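Superoxide dismutase 1 (Perkinsus marinus, PDB 2CW2) probably protects the cell from superoxide, converting it to hydrogen peroxide and molecular oxygen at an iron ion held in each subunit. Local coordinates at residues 52-57 with 107-112; 153-158 with 164-169. One frame throughout, in Å; residues are numbered along the deposited sequence.

From the N terminus, the chain first enters helix 51-73, whose opening turns carry one half of contact 1. Two short helices and helix 93-110 follow, and contact 1 closes this largely helical loop, joining the two long arms of the alpha-hairpin domain. The chain then passes through helices 122-132 and 135-148 before reaching the C-terminal domain's sheet, where contact 2 closes the much shorter loop of a beta hairpin. The two closures come in series and neither encloses the other. They nevertheless touch in space: Phe108 packs on Trp154, close to the iron, and Phe107 on Trp156, so helix 93-110 meets the sheet.

Contact 1: residues 52-57 with 107-112; sequences ETLTYH and FFFNNL. With FE (Fe (III) ion), chain C.
Leu54 and Phe109 mark the closest backbone approach of helix 51-73 to the end of helix 93-110, their CA atoms 9.0 Å apart, so the gap is bridged by side chains alone. The main bridge is an edge-to-face pair between Phe109 and His57. The rim of the phenyl ring points at one face of the imidazole, with Phe109 CZ 3.7 Å from His57 CG and the two planes turned 78° apart. CZ sits off the middle of that face, toward its rim. On the same phenyl ring, CE2 meets the methyl carbon Leu54 CD2 at 3.8 Å, the leucine and phenylalanine side chains running antiparallel where they pass. Phe108, the residue before Phe109 on the same helix, approaches the histidine as well, with Phe108 CE2 4.0 Å from His57 CE1. These two rings meet rim to rim with planes at 50°, and neither lies over the other. His57 sends its CG anti to the backbone N (chi1 -159°), which carries the imidazole out from its helix with NE2 directed at the metal. His57 NE2 binds the iron(III) ion at 1.9 Å, and a water molecule is also bound to the iron, at 2.4 Å. The phenylalanines are thus second-shell residues: they pack against the ring of a metal ligand, which probably restricts its tilt, as apolar neighbours that add no charge. His105, Asp187 and His191 complete the protein ligands. Glu52 forms a salt bridge with Arg198 of the second subunit, placing helix 51-73 at the dimer interface as well as beside the iron. Around the buried cluster, Phe109 rests on Leu38, while Phe108 also touches Tyr204 of helix 201-208 and Asn185 of strand 181-187.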
loop_
_atom_site.group_PDB
_atom_site.type_symbol
_atom_site.label_atom_id
_atom_site.label_comp_id
_atom_site.label_asym_id
_atom_site.label_seq_id
_atom_site.Cartn_x
_atom_site.Cartn_y
_atom_site.Cartn_z
ATOM N N GLU A 52 7.295 10.992 -15.234
ATOM C CA GLU A 52 6.053 11.233 -14.505
ATOM C C GLU A 52 6.118 10.552 -13.123
ATOM O O GLU A 52 5.723 11.142 -12.106
ATOM C CB GLU A 52 4.826 10.750 -15.300
ATOM C CG GLU A 52 3.541 11.012 -14.534
ATOM C CD GLU A 52 2.288 10.537 -15.236
ATOM O OE1 GLU A 52 2.377 10.077 -16.386
ATOM O OE2 GLU A 52 1.198 10.646 -14.624
ATOM N N THR A 53 6.657 9.330 -13.085
ATOM C CA THR A 53 6.846 8.627 -11.805
ATOM C C THR A 53 7.782 9.385 -10.865
ATOM O O THR A 53 7.451 9.630 -9.704
ATOM C CB THR A 53 7.343 7.208 -12.038
ATOM O OG1 THR A 53 6.250 6.417 -12.508
ATOM C CG2 THR A 53 7.758 6.514 -10.704
ATOM N N LEU A 54 8.939 9.785 -11.361
ATOM C CA LEU A 54 9.844 10.549 -10.514
ATOM C C LEU A 54 9.241 11.851 -9.994
ATOM O O LEU A 54 9.505 12.252 -8.858
ATOM C CB LEU A 54 11.161 10.791 -11.226
ATOM C CG LEU A 54 12.075 9.561 -11.272
ATOM C CD1 LEU A 54 13.349 9.859 -12.072
ATOM C CD2 LEU A 54 12.419 9.093 -9.857
ATOM N N THR A 55 8.430 12.513 -10.815
ATOM C CA THR A 55 7.801 13.756 -10.407
ATOM C C THR A 55 6.815 13.524 -9.272
ATOM O O THR A 55 6.884 14.180 -8.239
ATOM C CB THR A 55 7.139 14.428 -11.612
ATOM O OG1 THR A 55 8.173 14.722 -12.556
ATOM C CG2 THR A 55 6.605 15.817 -11.246
ATOM N N TYR A 56 5.898 12.585 -9.446
ATOM C CA TYR A 56 4.928 12.317 -8.388
ATOM C C TYR A 56 5.586 11.706 -7.147
ATOM O O TYR A 56 5.315 12.117 -6.011
ATOM C CB TYR A 56 3.830 11.390 -8.897
ATOM C CG TYR A 56 2.753 12.130 -9.643
ATOM C CD1 TYR A 56 1.697 12.713 -8.956
ATOM C CD2 TYR A 56 2.805 12.275 -11.030
ATOM C CE1 TYR A 56 0.706 13.401 -9.614
ATOM C CE2 TYR A 56 1.811 12.971 -11.707
ATOM C CZ TYR A 56 0.760 13.535 -10.981
ATOM O OH TYR A 56 -0.241 14.241 -11.616
ATOM N N HIS A 57 6.462 10.739 -7.372
ATOM C CA HIS A 57 7.038 9.986 -6.247
ATOM C C HIS A 57 7.910 10.906 -5.395
ATOM O O HIS A 57 7.829 10.912 -4.167
ATOM C CB HIS A 57 7.834 8.735 -6.719
ATOM C CG HIS A 57 8.001 7.672 -5.647
ATOM N ND1 HIS A 57 8.673 6.485 -5.866
ATOM C CD2 HIS A 57 7.565 7.619 -4.357
ATOM C CE1 HIS A 57 8.648 5.754 -4.758
ATOM N NE2 HIS A 57 7.991 6.422 -3.815
ATOM N N PHE A 107 16.976 7.338 0.392
ATOM C CA PHE A 107 17.860 6.201 0.170
ATOM C C PHE A 107 17.505 5.523 -1.164
ATOM O O PHE A 107 18.395 5.157 -1.951
ATOM C CB PHE A 107 17.665 5.195 1.311
ATOM C CG PHE A 107 18.710 4.113 1.355
ATOM C CD1 PHE A 107 19.789 4.211 2.229
ATOM C CD2 PHE A 107 18.614 2.998 0.542
ATOM C CE1 PHE A 107 20.757 3.230 2.275
ATOM C CE2 PHE A 107 19.599 1.993 0.587
ATOM C CZ PHE A 107 20.666 2.110 1.462
ATOM N N PHE A 108 16.210 5.349 -1.402
ATOM C CA PHE A 108 15.723 4.710 -2.641
ATOM C C PHE A 108 16.213 5.468 -3.882
ATOM O O PHE A 108 16.810 4.893 -4.785
ATOM C CB PHE A 108 14.182 4.622 -2.639
ATOM C CG PHE A 108 13.595 4.010 -3.907
ATOM C CD1 PHE A 108 13.913 2.709 -4.283
ATOM C CD2 PHE A 108 12.701 4.737 -4.696
ATOM C CE1 PHE A 108 13.379 2.151 -5.437
ATOM C CE2 PHE A 108 12.148 4.179 -5.850
ATOM C CZ PHE A 108 12.496 2.875 -6.217
ATOM N N PHE A 109 15.984 6.771 -3.924
ATOM C CA PHE A 109 16.344 7.547 -5.110
ATOM C C PHE A 109 17.874 7.615 -5.300
ATOM O O PHE A 109 18.366 7.654 -6.441
ATOM C CB PHE A 109 15.724 8.964 -5.032
ATOM C CG PHE A 109 14.199 8.985 -5.082
ATOM C CD1 PHE A 109 13.473 9.748 -4.174
ATOM C CD2 PHE A 109 13.505 8.310 -6.083
ATOM C CE1 PHE A 109 12.067 9.794 -4.213
ATOM C CE2 PHE A 109 12.103 8.332 -6.124
ATOM C CZ PHE A 109 11.378 9.093 -5.179
ATOM N N ASN A 110 18.617 7.612 -4.188
ATOM C CA ASN A 110 20.079 7.523 -4.240
ATOM C C ASN A 110 20.541 6.179 -4.810
ATOM O O ASN A 110 21.612 6.087 -5.434
ATOM C CB ASN A 110 20.682 7.726 -2.837
ATOM C CG ASN A 110 20.739 9.205 -2.429
ATOM O OD1 ASN A 110 20.759 9.555 -1.222
ATOM N ND2 ASN A 110 20.806 10.066 -3.410
ATOM N N ASN A 111 19.697 5.162 -4.609
ATOM C CA ASN A 111 19.976 3.764 -4.944
ATOM C C ASN A 111 19.744 3.452 -6.410
ATOM O O ASN A 111 20.004 2.328 -6.844
ATOM C CB ASN A 111 19.083 2.845 -4.072
ATOM C CG ASN A 111 19.476 1.400 -4.141
ATOM O OD1 ASN A 111 19.088 0.614 -3.304
ATOM N ND2 ASN A 111 20.287 1.043 -5.149
ATOM N N LEU A 112 19.219 4.421 -7.163
ATOM C CA LEU A 112 19.031 4.311 -8.607
ATOM C C LEU A 112 19.991 5.259 -9.331
ATOM O O LEU A 112 20.460 6.233 -8.744
ATOM C CB LEU A 112 17.590 4.658 -9.012
ATOM C CG LEU A 112 16.476 4.139 -8.111
ATOM C CD1 LEU A 112 15.105 4.707 -8.505
ATOM C CD2 LEU A 112 16.505 2.618 -8.141
HETATM FE FE FE C . 7.401 5.548 -2.182
HETATM O O HOH W 1 6.850 4.367 -0.229
#

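Contact 2: residues 153-158 with 164-169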
loop_
_atom_site.group_PDB
_atom_site.type_symbol
_atom_site.label_atom_id
_atom_site.label_comp_id
_atom_site.label_asym_id
_atom_site.label_seq_id
_atom_site.Cartn_x
_atom_site.Cartn_y
_atom_site.Cartn_z
ATOM N N GLY A 153 5.182 -1.613 1.224
ATOM C CA GLY A 153 6.405 -1.910 1.956
ATOM C C GLY A 153 7.673 -1.711 1.153
ATOM O O GLY A 153 7.657 -1.090 0.074
ATOM N N TRP A 154 8.764 -2.234 1.706
ATOM C CA TRP A 154 10.127 -2.053 1.199
ATOM C C TRP A 154 10.858 -3.377 1.304
ATOM O O TRP A 154 10.625 -4.143 2.258
ATOM C CB TRP A 154 10.889 -1.049 2.091
ATOM C CG TRP A 154 10.288 0.287 2.080
ATOM C CD1 TRP A 154 9.226 0.719 2.840
ATOM C CD2 TRP A 154 10.627 1.373 1.213
ATOM N NE1 TRP A 154 8.915 2.016 2.514
ATOM C CE2 TRP A 154 9.755 2.440 1.517
ATOM C CE3 TRP A 154 11.589 1.559 0.208
ATOM C CZ2 TRP A 154 9.817 3.671 0.851
ATOM C CZ3 TRP A 154 11.658 2.790 -0.434
ATOM C CH2 TRP A 154 10.771 3.815 -0.125
ATOM N N VAL A 155 11.803 -3.619 0.400
ATOM C CA VAL A 155 12.728 -4.737 0.574
ATOM C C VAL A 155 14.125 -4.132 0.689
ATOM O O VAL A 155 14.470 -3.211 -0.057
ATOM C CB VAL A 155 12.655 -5.746 -0.584
ATOM C CG1 VAL A 155 13.669 -6.890 -0.372
ATOM C CG2 VAL A 155 11.255 -6.303 -0.716
ATOM N N TRP A 156 14.892 -4.610 1.667
ATOM C CA TRP A 156 16.210 -4.065 1.965
ATOM C C TRP A 156 17.277 -5.149 1.837
ATOM O O TRP A 156 17.035 -6.305 2.201
ATOM C CB TRP A 156 16.244 -3.605 3.420
ATOM C CG TRP A 156 15.304 -2.523 3.776
ATOM C CD1 TRP A 156 13.999 -2.659 4.202
ATOM C CD2 TRP A 156 15.583 -1.126 3.786
ATOM N NE1 TRP A 156 13.456 -1.419 4.453
ATOM C CE2 TRP A 156 14.409 -0.463 4.214
ATOM C CE3 TRP A 156 16.717 -0.352 3.469
ATOM C CZ2 TRP A 156 14.334 0.925 4.341
ATOM C CZ3 TRP A 156 16.633 1.030 3.587
ATOM C CH2 TRP A 156 15.444 1.648 4.006
ATOM N N LEU A 157 18.438 -4.778 1.302
ATOM C CA LEU A 157 19.657 -5.555 1.508
ATOM C C LEU A 157 20.331 -4.837 2.651
ATOM O O LEU A 157 20.550 -3.617 2.578
ATOM C CB LEU A 157 20.582 -5.515 0.279
ATOM C CG LEU A 157 21.919 -6.232 0.577
ATOM C CD1 LEU A 157 21.641 -7.701 0.865
ATOM C CD2 LEU A 157 22.838 -6.128 -0.602
ATOM N N ILE A 158 20.632 -5.586 3.708
ATOM C CA ILE A 158 21.238 -5.065 4.915
ATOM C C ILE A 158 22.581 -5.741 5.200
ATOM O O ILE A 158 22.826 -6.835 4.739
ATOM C CB ILE A 158 20.234 -5.345 6.061
ATOM C CG1 ILE A 158 19.884 -4.077 6.775
ATOM C CG2 ILE A 158 20.601 -6.537 6.917
ATOM C CD1 ILE A 158 18.846 -3.363 6.023
ATOM N N LEU A 164 25.519 -10.111 4.930
ATOM C CA LEU A 164 24.447 -9.614 4.074
ATOM C C LEU A 164 23.176 -10.386 4.346
ATOM O O LEU A 164 23.197 -11.607 4.520
ATOM C CB LEU A 164 24.808 -9.801 2.605
ATOM C CG LEU A 164 25.934 -8.996 1.976
ATOM C CD1 LEU A 164 25.762 -9.003 0.441
ATOM C CD2 LEU A 164 25.962 -7.572 2.503
ATOM N N LYS A 165 22.055 -9.681 4.367
ATOM C CA LYS A 165 20.774 -10.337 4.543
ATOM C C LYS A 165 19.680 -9.517 3.875
ATOM O O LYS A 165 19.742 -8.288 3.860
ATOM C CB LYS A 165 20.521 -10.518 6.041
ATOM C CG LYS A 165 19.164 -10.966 6.463
ATOM C CD LYS A 165 18.997 -10.598 7.953
ATOM C CE LYS A 165 19.355 -11.742 8.868
ATOM N NZ LYS A 165 19.070 -11.407 10.304
ATOM N N ILE A 166 18.687 -10.201 3.325
ATOM C CA ILE A 166 17.556 -9.528 2.707
ATOM C C ILE A 166 16.444 -9.460 3.739
ATOM O O ILE A 166 16.045 -10.487 4.300
ATOM C CB ILE A 166 17.070 -10.275 1.465
ATOM C CG1 ILE A 166 18.146 -10.259 0.380
ATOM C CG2 ILE A 166 15.737 -9.649 0.958
ATOM C CD1 ILE A 166 17.926 -11.263 -0.753
ATOM N N VAL A 167 15.954 -8.255 4.005
ATOM C CA VAL A 167 14.864 -8.093 4.959
ATOM C C VAL A 167 13.761 -7.235 4.387
ATOM O O VAL A 167 14.022 -6.303 3.592
ATOM C CB VAL A 167 15.316 -7.466 6.297
ATOM C CG1 VAL A 167 16.356 -8.333 6.986
ATOM C CG2 VAL A 167 15.852 -6.055 6.094
ATOM N N GLN A 168 12.533 -7.519 4.816
ATOM C CA GLN A 168 11.387 -6.769 4.316
ATOM C C GLN A 168 10.930 -5.806 5.402
ATOM O O GLN A 168 11.009 -6.131 6.585
ATOM C CB GLN A 168 10.245 -7.724 3.920
ATOM C CG GLN A 168 10.661 -8.681 2.820
ATOM C CD GLN A 168 9.594 -9.709 2.438
ATOM O OE1 GLN A 168 8.392 -9.397 2.381
ATOM N NE2 GLN A 168 10.034 -10.941 2.151
ATOM N N GLY A 169 10.491 -4.619 4.992
ATOM C CA GLY A 169 9.942 -3.636 5.898
ATOM C C GLY A 169 8.513 -3.338 5.475
ATOM O O GLY A 169 8.289 -2.691 4.446
#
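A two-stranded antiparallel beta hairpin is formed by strands 153-159 and 164-170, with 153-159 as the central strand of the C-terminal domain's sheet. Three hydrogen-bonded pairs, Trp154 with Gly169, Trp156 with Val167 and Ile158 with Lys165, each contribute two bonds. The shortest runs from Trp156 N to Val167 O at 2.7 Å, while Gly169 N reaches Trp154 O at 2.8 Å in an almost straight line (175°). CA-H groups supplement this ladder: Ile166 CA lies 3.3 Å from Trp156 O, which also accepts from Val167 N. Side chains alternate between the faces. On the face of Trp156, Val167 puts CG2 between its backbone N and carbonyl carbon (chi1 -61° for CG1), where that methyl meets Trp156 CB at 3.6 Å and Ile158 CD1 at 4.0 Å. The Trp156 indole also turns an edge toward Val167 O. On the other face Val155 CG1 touches Ile166 CG2 at 3.7 Å, and Leu157 CD1 reaches back over the neighbouring strand to Lys165 O, 3.6 Å away. Helices 122-132 and 135-148 pack on this second face. Trp154 turns its indole away from the hairpin toward the metal site, meeting His105 edge-to-face, and its NE1 is hydrogen-bonded to Gln101; Trp156 NE1 is held by Gly173 O. Six backbone bonds fix the register of the two strands, and the bond from Trp154 NE1 to Gln101 limits rotation of the indole, consistent with a fixed position beside His105 and Asp187.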